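Local coordinates for peptide-binding protein (Photobacterium damsela subsp. piscicida, PDB 6SQX), which probably acts as a secreted NlpC/P60 cysteine endopeptidase of the peptidase C40 family, cleaving the peptidoglycan of potentially competing bacteria, at residues 51-54 and 55-59; 342-345 and 346-350; 295-298 and 299-302. All coordinates share one frame; numbering follows the deposited sequence. Where two conformers were deposited one is given.

Contact 1 (51-54 and 55-59); sequences YTIR and QMNEY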
loop_
_atom_site.group_PDB
_atom_site.type_symbol
_atom_site.label_atom_id
_atom_site.label_comp_id
_atom_site.label_asym_id
_atom_site.label_seq_id
_atom_site.Cartn_x
_atom_site.Cartn_y
_atom_site.Cartn_z
ATOM N N TYR A 51 21.403 15.218 -2.930
ATOM C CA TYR A 51 20.462 16.331 -2.893
ATOM C C TYR A 51 19.034 15.842 -3.048
ATOM O O TYR A 51 18.133 16.254 -2.309
ATOM C CB TYR A 51 20.791 17.332 -3.999
ATOM C CG TYR A 51 19.760 18.424 -4.121
ATOM C CD1 TYR A 51 19.794 19.526 -3.277
ATOM C CD2 TYR A 51 18.756 18.362 -5.082
ATOM C CE1 TYR A 51 18.850 20.530 -3.376
ATOM C CE2 TYR A 51 17.801 19.370 -5.189
ATOM C CZ TYR A 51 17.861 20.453 -4.334
ATOM O OH TYR A 51 16.923 21.461 -4.418
ATOM N N THR A 52 18.814 14.942 -4.005
ATOM C CA THR A 52 17.460 14.508 -4.307
ATOM C C THR A 52 16.887 13.681 -3.165
ATOM O O THR A 52 15.721 13.853 -2.791
ATOM C CB THR A 52 17.464 13.725 -5.619
ATOM O OG1 THR A 52 17.917 14.585 -6.678
ATOM C CG2 THR A 52 16.062 13.229 -5.933
ATOM N N ILE A 53 17.677 12.753 -2.616
ATOM C CA ILE A 53 17.146 11.927 -1.529
ATOM C C ILE A 53 16.868 12.778 -0.287
ATOM O O ILE A 53 15.905 12.506 0.445
ATOM C CB ILE A 53 18.023 10.676 -1.256
ATOM C CG1 ILE A 53 17.279 9.650 -0.365
ATOM C CG2 ILE A 53 19.325 11.051 -0.569
ATOM C CD1 ILE A 53 15.989 9.114 -0.961
ATOM N N ARG A 54 17.679 13.817 -0.040
ATOM C CA ARG A 54 17.402 14.711 1.076
ATOM C C ARG A 54 16.047 15.396 0.900
ATOM O O ARG A 54 15.251 15.466 1.841
ATOM C CB ARG A 54 18.520 15.751 1.219
ATOM C CG ARG A 54 18.202 16.789 2.274
ATOM C CD ARG A 54 19.215 17.938 2.262
ATOM N NE ARG A 54 18.716 19.104 2.991
ATOM C CZ ARG A 54 19.452 20.170 3.305
ATOM N NH1 ARG A 54 18.903 21.184 3.968
ATOM N NH2 ARG A 54 20.735 20.223 2.959
ATOM N N GLN A 55 15.752 15.892 -0.311
ATOM C CA GLN A 55 14.453 16.513 -0.539
ATOM C C GLN A 55 13.328 15.501 -0.370
ATOM O O GLN A 55 12.281 15.807 0.228
ATOM C CB GLN A 55 14.392 17.116 -1.941
ATOM C CG GLN A 55 15.516 18.105 -2.268
ATOM C CD GLN A 55 15.710 19.185 -1.205
ATOM O OE1 GLN A 55 14.771 19.910 -0.863
ATOM N NE2 GLN A 55 16.941 19.298 -0.680
ATOM N N MET A 56 13.525 14.271 -0.872
ATOM C CA MET A 56 12.503 13.243 -0.710
ATOM C C MET A 56 12.300 12.898 0.764
ATOM O O MET A 56 11.166 12.670 1.211
ATOM C CB MET A 56 12.904 11.972 -1.483
ATOM C CG MET A 56 12.854 12.137 -2.991
ATOM S SD MET A 56 13.567 10.702 -3.766
ATOM C CE MET A 56 13.026 10.934 -5.455
ATOM N N ASN A 57 13.400 12.819 1.528
ATOM C CA ASN A 57 13.280 12.453 2.939
ATOM C C ASN A 57 12.583 13.563 3.732
ATOM O O ASN A 57 11.800 13.275 4.640
ATOM C CB ASN A 57 14.659 12.200 3.557
ATOM C CG ASN A 57 15.358 10.926 3.072
ATOM O OD1 ASN A 57 16.590 10.826 3.272
ATOM N ND2 ASN A 57 14.618 9.966 2.471
ATOM N N GLU A 58 12.853 14.839 3.402
ATOM C CA GLU A 58 12.138 15.930 4.065
ATOM C C GLU A 58 10.645 15.858 3.766
ATOM O O GLU A 58 9.802 16.032 4.663
ATOM C CB GLU A 58 12.724 17.274 3.635
ATOM C CG GLU A 58 14.064 17.536 4.297
ATOM C CD GLU A 58 14.716 18.799 3.795
ATOM O OE1 GLU A 58 13.994 19.610 3.158
ATOM O OE2 GLU A 58 15.929 18.985 4.046
ATOM N N TYR A 59 10.292 15.587 2.510
ATOM C CA TYR A 59 8.881 15.443 2.178
ATOM C C TYR A 59 8.271 14.283 2.946
ATOM O O TYR A 59 7.195 14.417 3.531
ATOM C CB TYR A 59 8.697 15.278 0.668
ATOM C CG TYR A 59 7.281 15.115 0.202
ATOM C CD1 TYR A 59 6.365 16.149 0.327
ATOM C CD2 TYR A 59 6.849 13.921 -0.391
ATOM C CE1 TYR A 59 5.063 16.012 -0.124
ATOM C CE2 TYR A 59 5.543 13.765 -0.844
ATOM C CZ TYR A 59 4.638 14.819 -0.704
ATOM O OH TYR A 59 3.346 14.671 -1.149
#
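Arg54 and Glu58, one turn apart on helix 50-64, are joined by a salt bridge on an exposed side of the helix: Arg54 NE gives its hydrogen to Glu58 OE2 at 3.0 Å, nearly straight at 173°. The carboxylate oxygen lies in the guanidinium plane, but NE, on the syn side, is tilted out of the carboxylate plane; the two planes are 61° apart. Arg54 gets there with CG anti to its own N (chi1 174°) and its chain extended to NE. Next to this pair, Gln55, bent at chi2, folds back over the Tyr51 ring; its CG sits 4.1 Å from the ring centroid, a CH-pi contact displaced toward the rim, and Gln55 NE2 comes within 3.5 Å of Tyr51 CE1. The main-chain acceptors are satisfied in helical i to i+4 order: Tyr51 O takes Gln55 N, Thr52 O takes Met56 N (2.9 Å), Ile53 O takes Asn57 N (2.7 Å) and Arg54 O takes Glu58 N. Thr52 OG1 bonds to Asp49, just before the segment. On the inner side Ile53 CD1 packs against Met56 SD at 4.0 Å, and the Met56 side chain also touches Ile337 and Thr476. The salt bridge through NE probably holds the Arg54 chain against the helix surface, while Asn57 ND2, donating to the carbonyls of Phe335 and Gly336, ties the helix to that loop.

Contact 2 (342-345 and 346-350); sequences SSFY and QANYA. With EDO (1,2-ethanediol), chain F.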
loop_
_atom_site.group_PDB
_atom_site.type_symbol
_atom_site.label_atom_id
_atom_site.label_comp_id
_atom_site.label_asym_id
_atom_site.label_seq_id
_atom_site.Cartn_x
_atom_site.Cartn_y
_atom_site.Cartn_z
ATOM N N SER A 342 -3.146 4.908 -2.748
ATOM C CA SER A 342 -3.782 4.228 -3.865
ATOM C C SER A 342 -3.172 4.608 -5.210
ATOM O O SER A 342 -2.498 5.633 -5.366
ATOM C CB SER A 342 -5.297 4.458 -3.855
ATOM O OG SER A 342 -5.842 3.988 -2.619
ATOM N N SER A 343 -3.436 3.747 -6.201
ATOM C CA SER A 343 -2.808 3.911 -7.522
ATOM C C SER A 343 -3.127 5.253 -8.173
ATOM O O SER A 343 -2.240 5.854 -8.796
ATOM C CB SER A 343 -3.161 2.755 -8.473
ATOM O OG SER A 343 -4.559 2.706 -8.737
ATOM N N PHE A 344 -4.380 5.719 -8.076
ATOM C CA PHE A 344 -4.726 6.991 -8.717
ATOM C C PHE A 344 -3.932 8.133 -8.098
ATOM O O PHE A 344 -3.421 9.018 -8.807
ATOM C CB PHE A 344 -6.217 7.272 -8.573
ATOM C CG PHE A 344 -6.607 8.629 -9.079
ATOM C CD1 PHE A 344 -6.914 8.826 -10.421
ATOM C CD2 PHE A 344 -6.635 9.720 -8.217
ATOM C CE1 PHE A 344 -7.262 10.098 -10.907
ATOM C CE2 PHE A 344 -6.985 10.989 -8.700
ATOM C CZ PHE A 344 -7.289 11.164 -10.050
ATOM N N TYR A 345 -3.826 8.139 -6.767
ATOM C CA TYR A 345 -3.113 9.229 -6.117
ATOM C C TYR A 345 -1.610 9.120 -6.319
ATOM O O TYR A 345 -0.920 10.143 -6.419
ATOM C CB TYR A 345 -3.513 9.328 -4.644
ATOM C CG TYR A 345 -4.944 9.793 -4.498
ATOM C CD1 TYR A 345 -5.251 11.149 -4.550
ATOM C CD2 TYR A 345 -5.990 8.883 -4.341
ATOM C CE1 TYR A 345 -6.569 11.576 -4.440
ATOM C CE2 TYR A 345 -7.306 9.295 -4.224
ATOM C CZ TYR A 345 -7.590 10.645 -4.281
ATOM O OH TYR A 345 -8.878 11.075 -4.178
ATOM N N GLN A 346 -1.076 7.885 -6.393
ATOM C CA GLN A 346 0.341 7.735 -6.734
ATOM C C GLN A 346 0.612 8.281 -8.126
ATOM O O GLN A 346 1.532 9.098 -8.325
ATOM C CB GLN A 346 0.764 6.254 -6.639
ATOM C CG GLN A 346 0.724 5.736 -5.198
ATOM C CD GLN A 346 1.115 4.285 -5.085
ATOM O OE1 GLN A 346 1.166 3.569 -6.080
ATOM N NE2 GLN A 346 1.341 3.840 -3.862
ATOM N N ALA A 347 -0.211 7.858 -9.098
ATOM C CA ALA A 347 0.022 8.247 -10.486
ATOM C C ALA A 347 -0.065 9.755 -10.668
ATOM O O ALA A 347 0.694 10.329 -11.447
ATOM C CB ALA A 347 -0.991 7.575 -11.401
ATOM N N ASN A 348 -0.983 10.410 -9.954
ATOM C CA ASN A 348 -1.231 11.829 -10.157
ATOM C C ASN A 348 -0.466 12.744 -9.211
ATOM O O ASN A 348 -0.238 13.912 -9.555
ATOM C CB ASN A 348 -2.735 12.085 -10.095
ATOM C CG ASN A 348 -3.423 11.633 -11.355
ATOM O OD1 ASN A 348 -3.518 12.401 -12.320
ATOM N ND2 ASN A 348 -3.923 10.400 -11.367
ATOM N N TYR A 349 -0.064 12.270 -8.031
ATOM C CA TYR A 349 0.495 13.167 -7.022
ATOM C C TYR A 349 1.890 12.801 -6.554
ATOM O O TYR A 349 2.477 13.562 -5.774
ATOM C CB TYR A 349 -0.438 13.300 -5.801
ATOM C CG TYR A 349 -1.782 13.890 -6.207
ATOM C CD1 TYR A 349 -1.935 15.267 -6.414
ATOM C CD2 TYR A 349 -2.896 13.075 -6.392
ATOM C CE1 TYR A 349 -3.145 15.773 -6.822
ATOM C CE2 TYR A 349 -4.093 13.586 -6.825
ATOM C CZ TYR A 349 -4.219 14.946 -7.008
ATOM O OH TYR A 349 -5.431 15.462 -7.419
ATOM N N ALA A 350 2.431 11.664 -6.983
ATOM C CA ALA A 350 3.826 11.402 -6.671
ATOM C C ALA A 350 4.782 12.081 -7.646
ATOM O O ALA A 350 6.000 12.084 -7.412
ATOM C CB ALA A 350 4.090 9.887 -6.630
HETATM C C1 EDO F . 9.241 11.845 -4.286
HETATM O O1 EDO F . 9.189 12.557 -3.045
HETATM C C2 EDO F . 7.960 11.061 -4.497
HETATM O O2 EDO F . 6.877 11.938 -4.854
#
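Asn348 holds Phe344 O with two hydrogen bonds, from its backbone N and, nearly straight, from its side-chain ND2 (3.0 Å), the carbonyl oxygen lying in the plane of the amide. Its CG, anti to the carbonyl carbon (chi1 -76°), lets ND2 turn back there. Further main-chain bonds run along the short helix 343-349: Ser342 O takes Gln346 N, Ser343 O takes Ala347 N at 2.9 Å, and Tyr345 O takes Tyr349 N at a more bent angle. The buried polar ends are satisfied by neighbours, Ser343 OG by Thr393 and Gln346 NE2 by the carbonyls of Pro340 and Ser325. Asn348 ND2 also stands 3.4 Å above one face of the Phe344 ring, offset toward the rim, with amide and ring planes 33° apart. Tyr345 and Tyr349 run side by side and meet rim to rim, Tyr345 CD1 to Tyr349 CE2 being 3.5 Å and the planes 22° apart; Tyr79 stacks on Tyr345. Ala347 packs the helix against Ile353 and Ser385 of the NlpC/P60 sheet. A 1,2-ethanediol, probably from the crystallisation liquor, donates from O2 to Ala350 O (2.7 Å). One N-H bonded to Phe344 O, with the nitrogen over the ring, probably restrains the rotation of the Asn348 amide.

Contact 3 (295-298 and 299-302); sequences TPSY and KNFA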
loop_
_atom_site.group_PDB
_atom_site.type_symbol
_atom_site.label_atom_id
_atom_site.label_comp_id
_atom_site.label_asym_id
_atom_site.label_seq_id
_atom_site.Cartn_x
_atom_site.Cartn_y
_atom_site.Cartn_z
ATOM N N THR A 295 19.866 3.407 2.774
ATOM C CA THR A 295 20.538 4.085 1.680
ATOM C C THR A 295 19.947 3.643 0.342
ATOM O O THR A 295 19.734 2.439 0.130
ATOM C CB THR A 295 22.020 3.721 1.729
ATOM O OG1 THR A 295 22.574 4.191 2.965
ATOM C CG2 THR A 295 22.768 4.356 0.586
ATOM N N PRO A 296 19.649 4.594 -0.595
ATOM C CA PRO A 296 18.947 4.266 -1.840
ATOM C C PRO A 296 19.881 3.754 -2.940
ATOM O O PRO A 296 19.929 4.290 -4.050
ATOM C CB PRO A 296 18.272 5.591 -2.207
ATOM C CG PRO A 296 19.309 6.615 -1.780
ATOM C CD PRO A 296 19.837 6.053 -0.439
ATOM N N SER A 297 20.648 2.710 -2.617
ATOM C CA SER A 297 21.552 2.104 -3.570
ATOM C C SER A 297 20.786 1.111 -4.444
ATOM O O SER A 297 19.751 0.554 -4.042
ATOM C CB SER A 297 22.665 1.371 -2.809
ATOM O OG SER A 297 22.133 0.327 -2.005
ATOM N N TYR A 298 21.316 0.870 -5.653
ATOM C CA TYR A 298 20.755 -0.226 -6.448
ATOM C C TYR A 298 20.761 -1.542 -5.664
ATOM O O TYR A 298 19.779 -2.290 -5.698
ATOM C CB TYR A 298 21.490 -0.414 -7.786
ATOM C CG TYR A 298 21.129 0.655 -8.805
ATOM C CD1 TYR A 298 19.953 0.582 -9.542
ATOM C CD2 TYR A 298 21.971 1.751 -9.019
ATOM C CE1 TYR A 298 19.617 1.597 -10.467
ATOM C CE2 TYR A 298 21.656 2.747 -9.934
ATOM C CZ TYR A 298 20.475 2.669 -10.653
ATOM O OH TYR A 298 20.167 3.674 -11.562
ATOM N N LYS A 299 21.864 -1.836 -4.947
ATOM C CA LYS A 299 21.914 -3.077 -4.166
ATOM C C LYS A 299 20.771 -3.159 -3.154
ATOM O O LYS A 299 20.109 -4.199 -3.032
ATOM C CB LYS A 299 23.256 -3.215 -3.429
ATOM C CG LYS A 299 24.374 -3.779 -4.225
ATOM C CD LYS A 299 25.649 -3.754 -3.392
ATOM C CE LYS A 299 26.726 -4.640 -4.036
ATOM N NZ LYS A 299 28.089 -4.419 -3.481
ATOM N N ASN A 300 20.547 -2.078 -2.380
ATOM C CA ASN A 300 19.501 -2.130 -1.365
ATOM C C ASN A 300 18.107 -2.230 -1.975
ATOM O O ASN A 300 17.236 -2.945 -1.445
ATOM C CB ASN A 300 19.591 -0.930 -0.424
ATOM C CG ASN A 300 20.729 -1.070 0.585
ATOM O OD1 ASN A 300 21.199 -2.198 0.836
ATOM N ND2 ASN A 300 21.152 0.047 1.201
ATOM N N PHE A 301 17.855 -1.503 -3.074
ATOM C CA PHE A 301 16.554 -1.655 -3.734
ATOM C C PHE A 301 16.344 -3.103 -4.173
ATOM O O PHE A 301 15.248 -3.657 -4.011
ATOM C CB PHE A 301 16.446 -0.713 -4.938
ATOM C CG PHE A 301 15.716 0.571 -4.630
ATOM C CD1 PHE A 301 16.363 1.613 -3.974
ATOM C CD2 PHE A 301 14.379 0.732 -4.993
ATOM C CE1 PHE A 301 15.695 2.792 -3.667
ATOM C CE2 PHE A 301 13.704 1.932 -4.701
ATOM C CZ PHE A 301 14.375 2.938 -4.036
ATOM N N ALA A 302 17.404 -3.722 -4.734
ATOM C CA ALA A 302 17.321 -5.113 -5.189
ATOM C C ALA A 302 17.032 -6.063 -4.031
ATOM O O ALA A 302 16.188 -6.962 -4.153
ATOM C CB ALA A 302 18.604 -5.510 -5.925
#
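Ser297 and Asn300 meet where the chain enters helix 298-308. The hydroxyl of Ser297 stands between its backbone N and its carbonyl carbon (chi1 62°), which swings OG round to face the first turn, where it accepts from Asn300 N at 2.9 Å. The same oxygen also lies 3.2 Å from Asn300 CB. Asn300 sends its amide back along the chain: CG anti to its carbonyl carbon (chi1 -76°) carries ND2 to Thr295 O, a 3.0 Å bond of 166°. The acceptor lies in the amide plane, while the donor is tilted from the carbonyl plane of Thr295. Accepting from Asn300 N makes Ser297 the N-cap of the helix, and the Asn300 amide reaches past it to the residue two places earlier. Between Thr295 and Ser297, Pro296 is the centre of an inverse gamma turn, closed by a weak bond from Ser297 N to Thr295 O, so that Thr295 O receives both this N-H and the asparagine amide. Phe301 lies with its edge toward the turn: Ser297 O is in the ring plane, 3.6 Å from Phe301 CD1, and Pro296 CB is 4.1 Å from Phe301 CE1. That carbonyl also accepts from Phe301 N, at 3.0 Å and almost straight, and Tyr298 O takes Ala302 N in the next helical step. Beyond the two segments the Phe301 ring stacks with Phe335 and touches Ile47, while backbone bonds tie Pro296 to Ile47 and Tyr298 to Lys45. The extended Lys299 chain leads away from 295-298, and its NZ makes a long, weak ion pair with Asp44.

How the contacts relate
Contact 1 and contact 3, whose centres are 16 Å apart, touch directly: Ile53 CG1 packs on Pro296 CG at 3.9 Å, so helix 50-64 leans on the turn that leads into helix 298-308. Contact 2 stands apart, its nearest atoms about 5 Å from contact 1 and about 13 Å from contact 3. Loop 335-337 bridges contacts 1 and 3, since Phe335 meets both Phe301 and Asn57. The 1,2-ethanediol at Ala350 lies about 4 Å from the Met56 side chain, linking contacts 1 and 2. Contact 2 alone lies in the NlpC/P60 range; its partner Ser325 directly follows Cys324, present as cysteinesulfonic acid and probably the family's catalytic cysteine.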